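Local coordinates for protein glucokinase (Streptomyces griseus, PDB 3VGL) that probably catalyses the ATP-dependent phosphorylation of D-glucose to D-glucose 6-phosphate, as a zinc-containing glucokinase of the ROK family, at residues 35-48 and 82-96. Numbering follows the deposited sequence.
Sequences PTAEGIVDAICAAV and DWRHEPLKDKVEQRV
Helix 37-52, through its part 37-48, and helix 88-96 pack side by side on the five-stranded sheet of the N-terminal half of this ROK kinase. The axes of 37-48 and 88-96 cross at -48° and come within 10.3 Å. On the side nearer the sheet, Ile-44 CD1 meets Leu-88 CD1 at 3.9 Å. Ile-44 CG2 lies against both methyls of Val-92, the two side chains at about a right angle. Ile-44 touches Ile-9 of strand 3-9, while Leu-88 and Val-92 rest on Ile-62 of strand 57-64.

The outer side is closed by a salt bridge. Arg-95 bends at chi3 (70°) and directs both terminal nitrogens at a single oxygen of Asp-42. Its NH1 lies 2.7 Å from Asp-42 OD1, nearly along the C-O axis, and its NH2 2.9 Å from the same OD1, on the anti side but well out of the carboxylate plane. The acceptor lies in the guanidinium plane, but the carboxylate is turned 68° from it. Cys-45 SG sits over one guanidinium face, 3.7 Å from Arg-95 NE. Val-41 CG1 also packs against this group.

At the N-terminal end of helix 37-52, a buried carboxylate and indole meet through water. One water gives hydrogen bonds to Ala-37 O and, at 2.8 Å, to Glu-86 OE1, and takes one from Trp-83 NE1 in the ring plane. This joins the first turn of the helix to residues 83-86. Ile-40 CG2 packs obliquely on Trp-83 CZ2 at 3.9 Å. The indole is about 8 Å from bound glucose. Helices layered on a central mixed sheet with strand order 3-2-1-4-5 are typical of the actin-like ATPase fold.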
ATOM      1  N   PRO A  35       0.195 -21.312  27.226  1.00 25.99           N
ATOM      2  CA  PRO A  35      -0.881 -20.666  26.477  1.00 26.42           C
ATOM      3  C   PRO A  35      -1.964 -19.944  27.292  1.00 26.93           C
ATOM      4  O   PRO A  35      -2.741 -19.174  26.713  1.00 27.33           O
ATOM      5  CB  PRO A  35      -1.485 -21.826  25.674  1.00 27.29           C
ATOM      6  CG  PRO A  35      -1.230 -23.020  26.486  1.00 27.67           C
ATOM      7  CD  PRO A  35       0.093 -22.783  27.173  1.00 27.09           C
ATOM      8  N   THR A  36      -2.040 -20.182  28.601  1.00 27.75           N
ATOM      9  CA  THR A  36      -3.078 -19.520  29.416  1.00 28.23           C
ATOM     10  C   THR A  36      -2.468 -18.617  30.476  1.00 27.66           C
ATOM     11  O   THR A  36      -1.347 -18.855  30.932  1.00 27.43           O
ATOM     12  CB  THR A  36      -4.025 -20.525  30.130  1.00 29.10           C
ATOM     13  OG1 THR A  36      -3.291 -21.279  31.101  1.00 30.03           O
ATOM     14  CG2 THR A  36      -4.718 -21.473  29.124  1.00 30.23           C
ATOM     15  N   ALA A  37      -3.225 -17.597  30.873  1.00 27.86           N
ATOM     16  CA  ALA A  37      -2.783 -16.635  31.878  1.00 28.00           C
ATOM     17  C   ALA A  37      -2.451 -17.309  33.210  1.00 28.79           C
ATOM     18  O   ALA A  37      -1.483 -16.934  33.881  1.00 28.02           O
ATOM     19  CB  ALA A  37      -3.827 -15.546  32.069  1.00 28.28           C
ATOM     20  N   GLU A  38      -3.255 -18.306  33.587  1.00 29.43           N
ATOM     21  CA  GLU A  38      -3.024 -19.040  34.833  1.00 30.42           C
ATOM     22  C   GLU A  38      -1.748 -19.889  34.745  1.00 29.49           C
ATOM     23  O   GLU A  38      -0.958 -19.949  35.697  1.00 29.79           O
ATOM     24  CB  GLU A  38      -4.254 -19.899  35.199  1.00 31.89           C
ATOM     25  CG  GLU A  38      -5.549 -19.094  35.455  1.00 36.84           C
ATOM     26  CD  GLU A  38      -6.157 -18.410  34.200  1.00 42.80           C
ATOM     27  OE1 GLU A  38      -5.926 -18.852  33.037  1.00 41.81           O
ATOM     28  OE2 GLU A  38      -6.894 -17.411  34.390  1.00 45.79           O
ATOM     29  N   GLY A  39      -1.544 -20.532  33.597  1.00 28.25           N
ATOM     30  CA  GLY A  39      -0.326 -21.288  33.343  1.00 26.79           C
ATOM     31  C   GLY A  39       0.897 -20.390  33.339  1.00 25.31           C
ATOM     32  O   GLY A  39       1.965 -20.789  33.808  1.00 25.21           O
ATOM     33  N   ILE A  40       0.737 -19.170  32.820  1.00 24.33           N
ATOM     34  CA  ILE A  40       1.835 -18.184  32.842  1.00 23.72           C
ATOM     35  C   ILE A  40       2.215 -17.789  34.268  1.00 24.11           C
ATOM     36  O   ILE A  40       3.397 -17.696  34.586  1.00 23.15           O
ATOM     37  CB  ILE A  40       1.527 -16.921  31.973  1.00 23.12           C
ATOM     38  CG1 ILE A  40       1.526 -17.306  30.494  1.00 23.68           C
ATOM     39  CG2 ILE A  40       2.555 -15.787  32.253  1.00 22.83           C
ATOM     40  CD1 ILE A  40       0.856 -16.272  29.587  1.00 22.56           C
ATOM     41  N   VAL A  41       1.230 -17.574  35.140  1.00 24.50           N
ATOM     42  CA  VAL A  41       1.572 -17.273  36.536  1.00 24.83           C
ATOM     43  C   VAL A  41       2.349 -18.431  37.173  1.00 25.20           C
ATOM     44  O   VAL A  41       3.356 -18.199  37.847  1.00 24.78           O
ATOM     45  CB  VAL A  41       0.351 -16.842  37.390  1.00 25.58           C
ATOM     46  CG1 VAL A  41       0.753 -16.637  38.866  1.00 26.06           C
ATOM     47  CG2 VAL A  41      -0.280 -15.569  36.833  1.00 26.14           C
ATOM     48  N   ASP A  42       1.921 -19.670  36.923  1.00 25.35           N
ATOM     49  CA  ASP A  42       2.656 -20.851  37.397  1.00 26.53           C
ATOM     50  C   ASP A  42       4.104 -20.853  36.900  1.00 25.64           C
ATOM     51  O   ASP A  42       5.021 -21.103  37.678  1.00 25.49           O
ATOM     52  CB  ASP A  42       1.985 -22.153  36.945  1.00 27.72           C
ATOM     53  CG  ASP A  42       0.667 -22.438  37.666  1.00 30.76           C
ATOM     54  OD1 ASP A  42       0.365 -21.815  38.705  1.00 34.43           O
ATOM     55  OD2 ASP A  42      -0.067 -23.319  37.184  1.00 32.70           O
ATOM     56  N   ALA A  43       4.292 -20.574  35.603  1.00 24.77           N
ATOM     57  CA  ALA A  43       5.613 -20.549  34.984  1.00 23.65           C
ATOM     58  C   ALA A  43       6.489 -19.428  35.533  1.00 22.69           C
ATOM     59  O   ALA A  43       7.694 -19.608  35.693  1.00 22.51           O
ATOM     60  CB  ALA A  43       5.485 -20.423  33.470  1.00 23.06           C
ATOM     61  N   ILE A  44       5.887 -18.270  35.805  1.00 23.06           N
ATOM     62  CA  ILE A  44       6.623 -17.164  36.439  1.00 22.98           C
ATOM     63  C   ILE A  44       7.140 -17.599  37.799  1.00 24.07           C
ATOM     64  O   ILE A  44       8.291 -17.349  38.143  1.00 24.31           O
ATOM     65  CB  ILE A  44       5.772 -15.901  36.620  1.00 23.17           C
ATOM     66  CG1 ILE A  44       5.413 -15.296  35.260  1.00 22.17           C
ATOM     67  CG2 ILE A  44       6.494 -14.865  37.491  1.00 23.14           C
ATOM     68  CD1 ILE A  44       4.295 -14.265  35.339  1.00 23.69           C
ATOM     69  N   CYS A  45       6.284 -18.257  38.567  1.00 25.03           N
ATOM     70  CA  CYS A  45       6.696 -18.757  39.873  1.00 26.11           C
ATOM     71  C   CYS A  45       7.824 -19.785  39.772  1.00 25.55           C
ATOM     72  O   CYS A  45       8.776 -19.745  40.571  1.00 25.40           O
ATOM     73  CB  CYS A  45       5.481 -19.306  40.614  1.00 27.07           C
ATOM     74  SG  CYS A  45       4.367 -17.980  41.098  1.00 33.65           S
ATOM     75  N   ALA A  46       7.737 -20.682  38.790  1.00 24.66           N
ATOM     76  CA  ALA A  46       8.800 -21.668  38.548  1.00 24.80           C
ATOM     77  C   ALA A  46      10.110 -20.997  38.128  1.00 24.18           C
ATOM     78  O   ALA A  46      11.198 -21.398  38.569  1.00 24.61           O
ATOM     79  CB  ALA A  46       8.377 -22.663  37.497  1.00 24.84           C
ATOM     80  N   ALA A  47       9.995 -19.990  37.263  1.00 23.21           N
ATOM     81  CA  ALA A  47      11.160 -19.213  36.816  1.00 23.31           C
ATOM     82  C   ALA A  47      11.839 -18.463  37.956  1.00 23.33           C
ATOM     83  O   ALA A  47      13.078 -18.477  38.083  1.00 23.66           O
ATOM     84  CB  ALA A  47      10.763 -18.235  35.696  1.00 22.49           C
ATOM     85  N   VAL A  48      11.036 -17.806  38.790  1.00 23.25           N
ATOM     86  CA  VAL A  48      11.567 -17.097  39.955  1.00 23.75           C
ATOM     87  C   VAL A  48      12.262 -18.088  40.898  1.00 24.75           C
ATOM     88  O   VAL A  48      13.393 -17.846  41.308  1.00 24.66           O
ATOM     89  CB  VAL A  48      10.466 -16.287  40.714  1.00 24.43           C
ATOM     90  CG1 VAL A  48      10.994 -15.758  42.056  1.00 26.13           C
ATOM     91  CG2 VAL A  48       9.935 -15.153  39.847  1.00 23.40           C
ATOM     92  N   ASP A  82      -2.443 -14.320  25.893  1.00 24.92           N
ATOM     93  CA  ASP A  82      -3.839 -14.108  26.312  1.00 27.33           C
ATOM     94  C   ASP A  82      -3.953 -13.332  27.639  1.00 27.42           C
ATOM     95  O   ASP A  82      -4.279 -13.884  28.709  1.00 29.79           O
ATOM     96  CB  ASP A  82      -4.599 -15.436  26.339  1.00 29.27           C
ATOM     97  CG  ASP A  82      -6.109 -15.256  26.504  1.00 32.19           C
ATOM     98  OD1 ASP A  82      -6.667 -14.194  26.112  1.00 35.83           O
ATOM     99  OD2 ASP A  82      -6.740 -16.202  27.011  1.00 38.30           O
ATOM    100  N   TRP A  83      -3.665 -12.041  27.552  1.00 26.46           N
ATOM    101  CA  TRP A  83      -3.764 -11.125  28.681  1.00 25.58           C
ATOM    102  C   TRP A  83      -4.756 -10.014  28.322  1.00 25.40           C
ATOM    103  O   TRP A  83      -4.594  -9.327  27.313  1.00 24.78           O
ATOM    104  CB  TRP A  83      -2.400 -10.492  28.970  1.00 24.93           C
ATOM    105  CG  TRP A  83      -1.396 -11.293  29.793  1.00 24.36           C
ATOM    106  CD1 TRP A  83      -1.659 -12.183  30.798  1.00 25.20           C
ATOM    107  CD2 TRP A  83       0.041 -11.201  29.709  1.00 23.42           C
ATOM    108  NE1 TRP A  83      -0.476 -12.657  31.346  1.00 24.33           N
ATOM    109  CE2 TRP A  83       0.578 -12.072  30.688  1.00 23.86           C
ATOM    110  CE3 TRP A  83       0.919 -10.480  28.890  1.00 21.97           C
ATOM    111  CZ2 TRP A  83       1.967 -12.239  30.871  1.00 24.22           C
ATOM    112  CZ3 TRP A  83       2.307 -10.633  29.087  1.00 21.27           C
ATOM    113  CH2 TRP A  83       2.806 -11.508  30.062  1.00 21.65           C
ATOM    114  N   ARG A  84      -5.778  -9.827  29.156  1.00 25.76           N
ATOM    115  CA  ARG A  84      -6.664  -8.677  29.024  1.00 25.91           C
ATOM    116  C   ARG A  84      -6.910  -8.154  30.434  1.00 26.72           C
ATOM    117  O   ARG A  84      -7.546  -8.838  31.233  1.00 28.01           O
ATOM    118  CB  ARG A  84      -7.998  -9.059  28.355  1.00 26.63           C
ATOM    119  CG  ARG A  84      -7.915  -9.474  26.871  1.00 25.54           C
ATOM    120  CD  ARG A  84      -7.581  -8.296  25.973  1.00 27.02           C
ATOM    121  NE  ARG A  84      -7.550  -8.656  24.558  1.00 26.44           N
ATOM    122  CZ  ARG A  84      -6.485  -9.150  23.929  1.00 27.45           C
ATOM    123  NH1 ARG A  84      -5.352  -9.389  24.588  1.00 26.86           N
ATOM    124  NH2 ARG A  84      -6.572  -9.431  22.633  1.00 27.38           N
ATOM    125  N   HIS A  85      -6.414  -6.947  30.720  1.00 26.20           N
ATOM    126  CA  HIS A  85      -6.520  -6.330  32.053  1.00 26.97           C
ATOM    127  C   HIS A  85      -6.058  -7.321  33.133  1.00 27.57           C
ATOM    128  O   HIS A  85      -6.734  -7.540  34.158  1.00 29.47           O
ATOM    129  CB  HIS A  85      -7.952  -5.806  32.316  1.00 27.71           C
ATOM    130  CG  HIS A  85      -8.308  -4.561  31.555  1.00 27.22           C
ATOM    131  ND1 HIS A  85      -9.455  -3.849  31.812  1.00 27.92           N
ATOM    132  CD2 HIS A  85      -7.679  -3.898  30.551  1.00 26.13           C
ATOM    133  CE1 HIS A  85      -9.530  -2.811  30.999  1.00 28.46           C
ATOM    134  NE2 HIS A  85      -8.459  -2.813  30.227  1.00 27.12           N
ATOM    135  N   GLU A  86      -4.881  -7.899  32.905  1.00 27.40           N
ATOM    136  CA  GLU A  86      -4.313  -8.911  33.792  1.00 27.40           C
ATOM    137  C   GLU A  86      -3.530  -8.295  34.976  1.00 27.99           C
ATOM    138  O   GLU A  86      -2.484  -7.672  34.774  1.00 26.42           O
ATOM    139  CB  GLU A  86      -3.409  -9.856  32.979  1.00 27.29           C
ATOM    140  CG  GLU A  86      -2.613 -10.896  33.799  1.00 27.97           C
ATOM    141  CD  GLU A  86      -3.466 -12.083  34.255  1.00 33.40           C
ATOM    142  OE1 GLU A  86      -2.919 -13.004  34.900  1.00 32.52           O
ATOM    143  OE2 GLU A  86      -4.680 -12.093  33.954  1.00 35.31           O
ATOM    144  N   PRO A  87      -4.020  -8.487  36.225  1.00 28.44           N
ATOM    145  CA  PRO A  87      -3.332  -7.956  37.404  1.00 28.36           C
ATOM    146  C   PRO A  87      -2.111  -8.797  37.789  1.00 27.77           C
ATOM    147  O   PRO A  87      -2.078  -9.494  38.818  1.00 28.02           O
ATOM    148  CB  PRO A  87      -4.421  -7.993  38.487  1.00 29.72           C
ATOM    149  CG  PRO A  87      -5.270  -9.127  38.111  1.00 29.53           C
ATOM    150  CD  PRO A  87      -5.265  -9.192  36.590  1.00 29.18           C
ATOM    151  N   LEU A  88      -1.081  -8.686  36.969  1.00 26.06           N
ATOM    152  CA  LEU A  88       0.077  -9.531  37.103  1.00 25.26           C
ATOM    153  C   LEU A  88       0.860  -9.271  38.386  1.00 25.63           C
ATOM    154  O   LEU A  88       1.293 -10.212  39.045  1.00 25.48           O
ATOM    155  CB  LEU A  88       0.958  -9.356  35.857  1.00 24.40           C
ATOM    156  CG  LEU A  88       1.936 -10.484  35.562  1.00 24.57           C
ATOM    157  CD1 LEU A  88       1.249 -11.849  35.386  1.00 24.68           C
ATOM    158  CD2 LEU A  88       2.691 -10.128  34.297  1.00 23.36           C
ATOM    159  N   LYS A  89       1.042  -7.997  38.734  1.00 25.96           N
ATOM    160  CA  LYS A  89       1.736  -7.639  39.972  1.00 26.64           C
ATOM    161  C   LYS A  89       1.093  -8.323  41.177  1.00 27.41           C
ATOM    162  O   LYS A  89       1.776  -8.977  41.961  1.00 28.03           O
ATOM    163  CB  LYS A  89       1.729  -6.127  40.185  1.00 26.71           C
ATOM    164  CG  LYS A  89       2.220  -5.695  41.580  1.00 28.60           C
ATOM    165  CD  LYS A  89       2.287  -4.189  41.680  1.00 29.98           C
ATOM    166  CE  LYS A  89       2.632  -3.755  43.095  1.00 33.58           C
ATOM    167  NZ  LYS A  89       3.122  -2.358  43.092  1.00 37.17           N
ATOM    168  N   ASP A  90      -0.223  -8.180  41.291  1.00 28.42           N
ATOM    169  CA  ASP A  90      -0.945  -8.716  42.449  1.00 30.17           C
ATOM    170  C   ASP A  90      -0.840 -10.232  42.526  1.00 30.20           C
ATOM    171  O   ASP A  90      -0.587 -10.785  43.595  1.00 31.15           O
ATOM    172  CB  ASP A  90      -2.412  -8.296  42.415  1.00 30.65           C
ATOM    173  CG  ASP A  90      -2.604  -6.809  42.668  1.00 32.84           C
ATOM    174  OD1 ASP A  90      -1.647  -6.134  43.111  1.00 34.91           O
ATOM    175  OD2 ASP A  90      -3.725  -6.313  42.429  1.00 34.89           O
ATOM    176  N   LYS A  91      -1.033 -10.897  41.387  1.00 29.62           N
ATOM    177  CA  LYS A  91      -0.999 -12.357  41.335  1.00 29.76           C
ATOM    178  C   LYS A  91       0.373 -12.938  41.680  1.00 29.63           C
ATOM    179  O   LYS A  91       0.477 -13.924  42.406  1.00 30.31           O
ATOM    180  CB  LYS A  91      -1.470 -12.857  39.965  1.00 29.51           C
ATOM    181  CG  LYS A  91      -2.970 -12.799  39.771  1.00 30.63           C
ATOM    182  CD  LYS A  91      -3.358 -13.397  38.427  1.00 34.72           C
ATOM    183  CE  LYS A  91      -4.836 -13.779  38.398  1.00 37.45           C
ATOM    184  NZ  LYS A  91      -5.707 -12.585  38.495  1.00 40.17           N
ATOM    185  N   VAL A  92       1.430 -12.317  41.168  1.00 28.30           N
ATOM    186  CA  VAL A  92       2.777 -12.800  41.438  1.00 28.10           C
ATOM    187  C   VAL A  92       3.215 -12.450  42.870  1.00 28.95           C
ATOM    188  O   VAL A  92       3.904 -13.245  43.517  1.00 29.17           O
ATOM    189  CB  VAL A  92       3.779 -12.288  40.374  1.00 27.17           C
ATOM    190  CG1 VAL A  92       5.206 -12.732  40.711  1.00 27.55           C
ATOM    191  CG2 VAL A  92       3.359 -12.805  38.994  1.00 25.87           C
ATOM    192  N   GLU A  93       2.817 -11.276  43.362  1.00 29.89           N
ATOM    193  CA  GLU A  93       3.193 -10.862  44.727  1.00 31.96           C
ATOM    194  C   GLU A  93       2.626 -11.817  45.750  1.00 33.82           C
ATOM    195  O   GLU A  93       3.320 -12.230  46.680  1.00 34.23           O
ATOM    196  CB  GLU A  93       2.746  -9.433  45.041  1.00 31.89           C
ATOM    197  CG  GLU A  93       3.757  -8.413  44.592  1.00 31.35           C
ATOM    198  CD  GLU A  93       3.452  -6.992  45.021  1.00 31.83           C
ATOM    199  OE1 GLU A  93       2.333  -6.709  45.512  1.00 33.51           O
ATOM    200  OE2 GLU A  93       4.349  -6.147  44.846  1.00 31.18           O
ATOM    201  N   GLN A  94       1.368 -12.195  45.564  1.00 35.47           N
ATOM    202  CA  GLN A  94       0.730 -13.054  46.550  1.00 37.89           C
ATOM    203  C   GLN A  94       1.328 -14.472  46.535  1.00 38.05           C
ATOM    204  O   GLN A  94       1.329 -15.153  47.560  1.00 38.77           O
ATOM    205  CB  GLN A  94      -0.799 -13.010  46.407  1.00 38.61           C
ATOM    206  CG  GLN A  94      -1.399 -13.994  45.439  1.00 41.15           C
ATOM    207  CD  GLN A  94      -1.860 -15.296  46.100  1.00 44.21           C
ATOM    208  OE1 GLN A  94      -2.392 -16.183  45.429  1.00 46.21           O
ATOM    209  NE2 GLN A  94      -1.663 -15.411  47.411  1.00 47.27           N
ATOM    210  N   ARG A  95       1.892 -14.890  45.400  1.00 37.55           N
ATOM    211  CA  ARG A  95       2.513 -16.219  45.310  1.00 38.05           C
ATOM    212  C   ARG A  95       4.010 -16.321  45.626  1.00 37.89           C
ATOM    213  O   ARG A  95       4.446 -17.330  46.191  1.00 38.52           O
ATOM    214  CB  ARG A  95       2.186 -16.887  43.983  1.00 37.94           C
ATOM    215  CG  ARG A  95       0.816 -17.531  44.013  1.00 40.06           C
ATOM    216  CD  ARG A  95       0.472 -18.158  42.710  1.00 41.65           C
ATOM    217  NE  ARG A  95       1.264 -19.356  42.442  1.00 42.56           N
ATOM    218  CZ  ARG A  95       1.083 -20.115  41.366  1.00 40.77           C
ATOM    219  NH1 ARG A  95       0.137 -19.799  40.496  1.00 40.10           N
ATOM    220  NH2 ARG A  95       1.839 -21.186  41.164  1.00 41.74           N
ATOM    221  N   VAL A  96       4.792 -15.302  45.277  1.00 37.03           N
ATOM    222  CA  VAL A  96       6.232 -15.328  45.576  1.00 36.97           C
ATOM    223  C   VAL A  96       6.589 -14.650  46.907  1.00 37.30           C
ATOM    224  O   VAL A  96       7.639 -14.928  47.478  1.00 37.96           O
ATOM    225  CB  VAL A  96       7.135 -14.788  44.405  1.00 36.41           C
ATOM    226  CG1 VAL A  96       6.797 -15.483  43.086  1.00 35.45           C
ATOM    227  CG2 VAL A  96       7.043 -13.265  44.263  1.00 37.46           C
TER
HETATM  228  O   HOH W   1      -5.343 -18.974  26.128  1.00 31.52           O
HETATM  229  O   HOH W   2      -1.550 -16.937  25.524  1.00 32.23           O
HETATM  230  O   HOH W   3      -0.755 -14.298  33.702  1.00 18.02           O
HETATM  231  O   HOH W   4      -5.438 -17.035  29.143  1.00 26.18           O